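Amine oxidase (Emericella nidulans, PDB 3PGB) probably oxidises primary amines with a copper ion and one topaquinone per subunit, as copper amine oxidases do. Local coordinates at residues E612-T624 / H714-P726. Sequence-based numbering, arbitrary orientation.
Sequences EPRGYRILPSAGT and HSGVAFTPLNYLP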
loop_
_atom_site.group_PDB
_atom_site.type_symbol
_atom_site.label_atom_id
_atom_site.label_comp_id
_atom_site.label_asym_id
_atom_site.label_seq_id
_atom_site.Cartn_x
_atom_site.Cartn_y
_atom_site.Cartn_z
ATOM N N GLU A 612 -25.337 16.061 2.366
ATOM C CA GLU A 612 -24.373 15.052 2.736
ATOM C C GLU A 612 -23.310 15.671 3.664
ATOM O O GLU A 612 -22.676 16.666 3.310
ATOM C CB GLU A 612 -23.761 14.478 1.457
ATOM C CG GLU A 612 -22.995 13.201 1.630
ATOM C CD GLU A 612 -23.855 12.026 2.041
ATOM O OE1 GLU A 612 -24.899 11.779 1.400
ATOM O OE2 GLU A 612 -23.464 11.324 2.999
ATOM N N PRO A 613 -23.126 15.096 4.868
ATOM C CA PRO A 613 -22.158 15.665 5.810
ATOM C C PRO A 613 -20.742 15.700 5.255
ATOM O O PRO A 613 -20.259 14.685 4.752
ATOM C CB PRO A 613 -22.231 14.727 7.019
ATOM C CG PRO A 613 -22.960 13.521 6.561
ATOM C CD PRO A 613 -23.817 13.919 5.422
ATOM N N ARG A 614 -20.091 16.859 5.338
ATOM C CA ARG A 614 -18.724 17.017 4.817
ATOM C C ARG A 614 -17.699 16.418 5.782
ATOM O O ARG A 614 -17.832 16.555 6.998
ATOM C CB ARG A 614 -18.416 18.491 4.558
ATOM C CG ARG A 614 -19.324 19.145 3.510
ATOM C CD ARG A 614 -19.069 20.652 3.387
ATOM N NE ARG A 614 -17.680 20.927 3.029
ATOM C CZ ARG A 614 -17.098 22.127 3.046
ATOM N NH1 ARG A 614 -15.818 22.233 2.695
ATOM N NH2 ARG A 614 -17.772 23.218 3.407
ATOM N N GLY A 615 -16.678 15.752 5.248
ATOM C CA GLY A 615 -15.699 15.074 6.100
ATOM C C GLY A 615 -14.512 14.472 5.378
ATOM O O GLY A 615 -14.213 14.841 4.242
ATOM N N TYR A 616 -13.829 13.550 6.058
ATOM C CA TYR A 616 -12.615 12.901 5.548
ATOM C C TYR A 616 -12.650 11.405 5.846
ATOM O O TYR A 616 -12.898 11.009 6.984
ATOM C CB TYR A 616 -11.371 13.509 6.212
ATOM C CG TYR A 616 -10.764 14.690 5.488
ATOM C CD1 TYR A 616 -11.350 15.947 5.553
ATOM C CD2 TYR A 616 -9.588 14.552 4.754
ATOM C CE1 TYR A 616 -10.784 17.044 4.893
ATOM C CE2 TYR A 616 -9.016 15.636 4.092
ATOM C CZ TYR A 616 -9.619 16.876 4.165
ATOM O OH TYR A 616 -9.070 17.948 3.511
ATOM N N ARG A 617 -12.411 10.575 4.832
ATOM C CA ARG A 617 -12.344 9.127 5.030
ATOM C C ARG A 617 -10.975 8.780 5.577
ATOM O O ARG A 617 -9.978 9.327 5.124
ATOM C CB ARG A 617 -12.615 8.339 3.727
ATOM C CG ARG A 617 -11.994 6.926 3.699
ATOM C CD ARG A 617 -12.909 5.848 3.152
ATOM N NE ARG A 617 -12.808 5.679 1.705
ATOM C CZ ARG A 617 -12.492 4.544 1.072
ATOM N NH1 ARG A 617 -12.218 3.423 1.736
ATOM N NH2 ARG A 617 -12.456 4.532 -0.258
ATOM N N ILE A 618 -10.943 7.884 6.560
ATOM C CA ILE A 618 -9.700 7.298 7.032
ATOM C C ILE A 618 -9.667 5.859 6.529
ATOM O O ILE A 618 -10.598 5.091 6.770
ATOM C CB ILE A 618 -9.598 7.319 8.572
ATOM C CG1 ILE A 618 -9.708 8.755 9.093
ATOM C CG2 ILE A 618 -8.292 6.672 9.019
ATOM C CD1 ILE A 618 -9.694 8.872 10.598
ATOM N N LEU A 619 -8.609 5.498 5.814
ATOM C CA LEU A 619 -8.476 4.144 5.293
ATOM C C LEU A 619 -7.041 3.649 5.424
ATOM O O LEU A 619 -6.105 4.425 5.257
ATOM C CB LEU A 619 -8.924 4.078 3.827
ATOM C CG LEU A 619 -8.187 4.925 2.784
ATOM C CD1 LEU A 619 -8.433 4.364 1.402
ATOM C CD2 LEU A 619 -8.606 6.392 2.849
ATOM N N PRO A 620 -6.867 2.353 5.729
ATOM C CA PRO A 620 -5.532 1.767 5.764
ATOM C C PRO A 620 -5.011 1.531 4.350
ATOM O O PRO A 620 -5.239 0.473 3.771
ATOM C CB PRO A 620 -5.754 0.441 6.497
ATOM C CG PRO A 620 -7.143 0.065 6.154
ATOM C CD PRO A 620 -7.913 1.356 6.016
ATOM N N SER A 621 -4.316 2.516 3.803
ATOM C CA SER A 621 -3.821 2.434 2.433
ATOM C C SER A 621 -2.739 1.373 2.250
ATOM O O SER A 621 -2.712 0.683 1.228
ATOM C CB SER A 621 -3.291 3.796 1.976
ATOM O OG SER A 621 -4.373 4.626 1.589
ATOM N N ALA A 622 -1.860 1.253 3.240
ATOM C CA ALA A 622 -0.733 0.330 3.178
ATOM C C ALA A 622 -0.879 -0.842 4.137
ATOM O O ALA A 622 0.100 -1.543 4.405
ATOM C CB ALA A 622 0.556 1.079 3.476
ATOM N N GLY A 623 -2.084 -1.061 4.657
ATOM C CA GLY A 623 -2.320 -2.160 5.600
ATOM C C GLY A 623 -1.857 -1.844 7.014
ATOM O O GLY A 623 -0.921 -1.071 7.212
ATOM N N THR A 624 -2.528 -2.437 7.999
ATOM C CA THR A 624 -2.250 -2.178 9.412
ATOM C C THR A 624 -2.545 -3.420 10.250
ATOM O O THR A 624 -3.041 -4.423 9.735
ATOM C CB THR A 624 -3.108 -1.005 9.954
ATOM O OG1 THR A 624 -4.496 -1.354 9.904
ATOM C CG2 THR A 624 -2.888 0.268 9.141
ATOM N N HIS A 714 6.100 -2.505 6.209
ATOM C CA HIS A 714 5.428 -1.268 5.831
ATOM C C HIS A 714 3.986 -1.283 6.326
ATOM O O HIS A 714 3.337 -2.325 6.356
ATOM C CB HIS A 714 5.488 -1.115 4.308
ATOM C CG HIS A 714 4.736 0.062 3.768
ATOM N ND1 HIS A 714 4.812 1.318 4.327
ATOM C CD2 HIS A 714 3.934 0.182 2.685
ATOM C CE1 HIS A 714 4.066 2.155 3.629
ATOM N NE2 HIS A 714 3.522 1.492 2.626
ATOM N N SER A 715 3.509 -0.115 6.734
ATOM C CA SER A 715 2.172 0.042 7.273
ATOM C C SER A 715 1.780 1.508 7.120
ATOM O O SER A 715 2.600 2.399 7.352
ATOM C CB SER A 715 2.152 -0.378 8.743
ATOM O OG SER A 715 0.861 -0.263 9.303
ATOM N N GLY A 716 0.543 1.765 6.710
ATOM C CA GLY A 716 0.118 3.133 6.471
ATOM C C GLY A 716 -1.378 3.340 6.479
ATOM O O GLY A 716 -2.148 2.418 6.213
ATOM N N VAL A 717 -1.770 4.570 6.807
ATOM C CA VAL A 717 -3.155 5.028 6.712
ATOM C C VAL A 717 -3.185 6.284 5.855
ATOM O O VAL A 717 -2.159 6.916 5.637
ATOM C CB VAL A 717 -3.777 5.341 8.097
ATOM C CG1 VAL A 717 -4.093 4.058 8.846
ATOM C CG2 VAL A 717 -2.863 6.242 8.919
ATOM N N ALA A 718 -4.365 6.631 5.363
ATOM C CA ALA A 718 -4.528 7.803 4.525
ATOM C C ALA A 718 -5.824 8.518 4.876
ATOM O O ALA A 718 -6.851 7.881 5.092
ATOM C CB ALA A 718 -4.533 7.401 3.078
ATOM N N PHE A 719 -5.760 9.842 4.951
ATOM C CA PHE A 719 -6.941 10.662 5.181
ATOM C C PHE A 719 -7.236 11.333 3.858
ATOM O O PHE A 719 -6.373 12.014 3.314
ATOM C CB PHE A 719 -6.697 11.718 6.269
ATOM C CG PHE A 719 -5.916 11.220 7.451
ATOM C CD1 PHE A 719 -6.118 9.951 7.958
ATOM C CD2 PHE A 719 -4.999 12.048 8.088
ATOM C CE1 PHE A 719 -5.408 9.507 9.061
ATOM C CE2 PHE A 719 -4.289 11.607 9.195
ATOM C CZ PHE A 719 -4.491 10.334 9.680
ATOM N N THR A 720 -8.438 11.121 3.332
ATOM C CA THR A 720 -8.825 11.674 2.039
ATOM C C THR A 720 -10.161 12.402 2.157
ATOM O O THR A 720 -11.018 11.971 2.913
ATOM C CB THR A 720 -8.926 10.567 0.965
ATOM O OG1 THR A 720 -8.974 11.165 -0.334
ATOM C CG2 THR A 720 -10.171 9.689 1.167
ATOM N N PRO A 721 -10.341 13.515 1.421
ATOM C CA PRO A 721 -11.629 14.201 1.451
ATOM C C PRO A 721 -12.780 13.288 1.042
ATOM O O PRO A 721 -12.614 12.445 0.161
ATOM C CB PRO A 721 -11.451 15.324 0.425
ATOM C CG PRO A 721 -10.010 15.613 0.457
ATOM C CD PRO A 721 -9.353 14.275 0.635
ATOM N N LEU A 722 -13.918 13.444 1.709
ATOM C CA LEU A 722 -15.099 12.633 1.446
ATOM C C LEU A 722 -16.310 13.560 1.470
ATOM O O LEU A 722 -16.666 14.085 2.524
ATOM C CB LEU A 722 -15.221 11.529 2.496
ATOM C CG LEU A 722 -16.160 10.357 2.197
ATOM C CD1 LEU A 722 -17.593 10.833 2.070
ATOM C CD2 LEU A 722 -15.731 9.615 0.944
ATOM N N ASN A 723 -16.913 13.770 0.298
ATOM C CA ASN A 723 -17.983 14.750 0.104
ATOM C C ASN A 723 -17.663 16.130 0.682
ATOM O O ASN A 723 -18.551 16.834 1.150
ATOM C CB ASN A 723 -19.294 14.223 0.686
ATOM C CG ASN A 723 -19.816 13.028 -0.060
ATOM O OD1 ASN A 723 -19.813 12.999 -1.288
ATOM N ND2 ASN A 723 -20.277 12.027 0.680
ATOM N N TYR A 724 -16.390 16.507 0.609
ATOM C CA TYR A 724 -15.864 17.697 1.269
ATOM C C TYR A 724 -15.831 18.881 0.322
ATOM O O TYR A 724 -16.142 20.013 0.706
ATOM C CB TYR A 724 -14.453 17.400 1.751
ATOM C CG TYR A 724 -13.833 18.470 2.608
ATOM C CD1 TYR A 724 -14.346 18.763 3.865
ATOM C CD2 TYR A 724 -12.703 19.159 2.182
ATOM C CE1 TYR A 724 -13.765 19.736 4.668
ATOM C CE2 TYR A 724 -12.118 20.127 2.972
ATOM C CZ TYR A 724 -12.654 20.411 4.216
ATOM O OH TYR A 724 -12.088 21.377 5.005
ATOM N N LEU A 725 -15.427 18.609 -0.915
ATOM C CA LEU A 725 -15.326 19.628 -1.955
ATOM C C LEU A 725 -16.360 19.353 -3.041
ATOM O O LEU A 725 -16.874 18.237 -3.139
ATOM C CB LEU A 725 -13.919 19.603 -2.557
ATOM C CG LEU A 725 -12.790 20.355 -1.839
ATOM C CD1 LEU A 725 -13.172 20.813 -0.448
ATOM C CD2 LEU A 725 -11.511 19.505 -1.798
ATOM N N PRO A 726 -16.666 20.369 -3.871
ATOM C CA PRO A 726 -17.556 20.158 -5.012
ATOM C C PRO A 726 -17.030 19.098 -5.975
ATOM O O PRO A 726 -17.825 18.401 -6.601
ATOM C CB PRO A 726 -17.570 21.525 -5.706
ATOM C CG PRO A 726 -17.175 22.485 -4.670
ATOM C CD PRO A 726 -16.201 21.764 -3.802
HETATM O O HOH W 1 -20.686 12.136 3.556
#
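R614 and Y616, two residues apart on strand 613-619, close on the ring of Y724 from opposite faces, a compact example of how an aromatic residue just past a strand end can be clasped by the neighbouring strand. Followed outward, R614 first sets CB near the carbonyl oxygen of N723, and CG comes closer to that same oxygen. CD then skirts the carbonyl of Y724, and a bend at chi3 (58°) turns the tip back over the ring: NE gives a weak hydrogen bond to Y724 O (2.9 Å), while CZ lies 4.7 Å from the ring centroid in a cation-pi contact, with NH1 above the rim. On the other face Y616 presents its edge, CE1 over the ring centre, in a T-shaped pair with planes 60° apart; its own ring receives P721 CA in a CH-pi contact. The pairing behind this is antiparallel, within the β-sandwich catalytic domain of the copper amine oxidases: G615 with L722, R617 with T720 and L619 with A718 are hydrogen-bonded pairs, and strands 597-603 and 498-504 flank the two on their outer edges. Between the last two pairs, the non-hydrogen-bonded I618 and F719 lie side by side, CG1 to CD1 4.0 Å; F719 also meets edge-to-face the ring of F542, a calcium-site residue. Farther along, G623 O accepts from both G716 N (3.2 Å) and S715 OG (2.9 Å), the latter on a lone pair. At the other end a water bridges E612 OE2, P613 O and N723 ND2; that carboxylate also forms a salt bridge with R578, and N723 N is hydrogen-bonded to H701 ND1 of the second subunit.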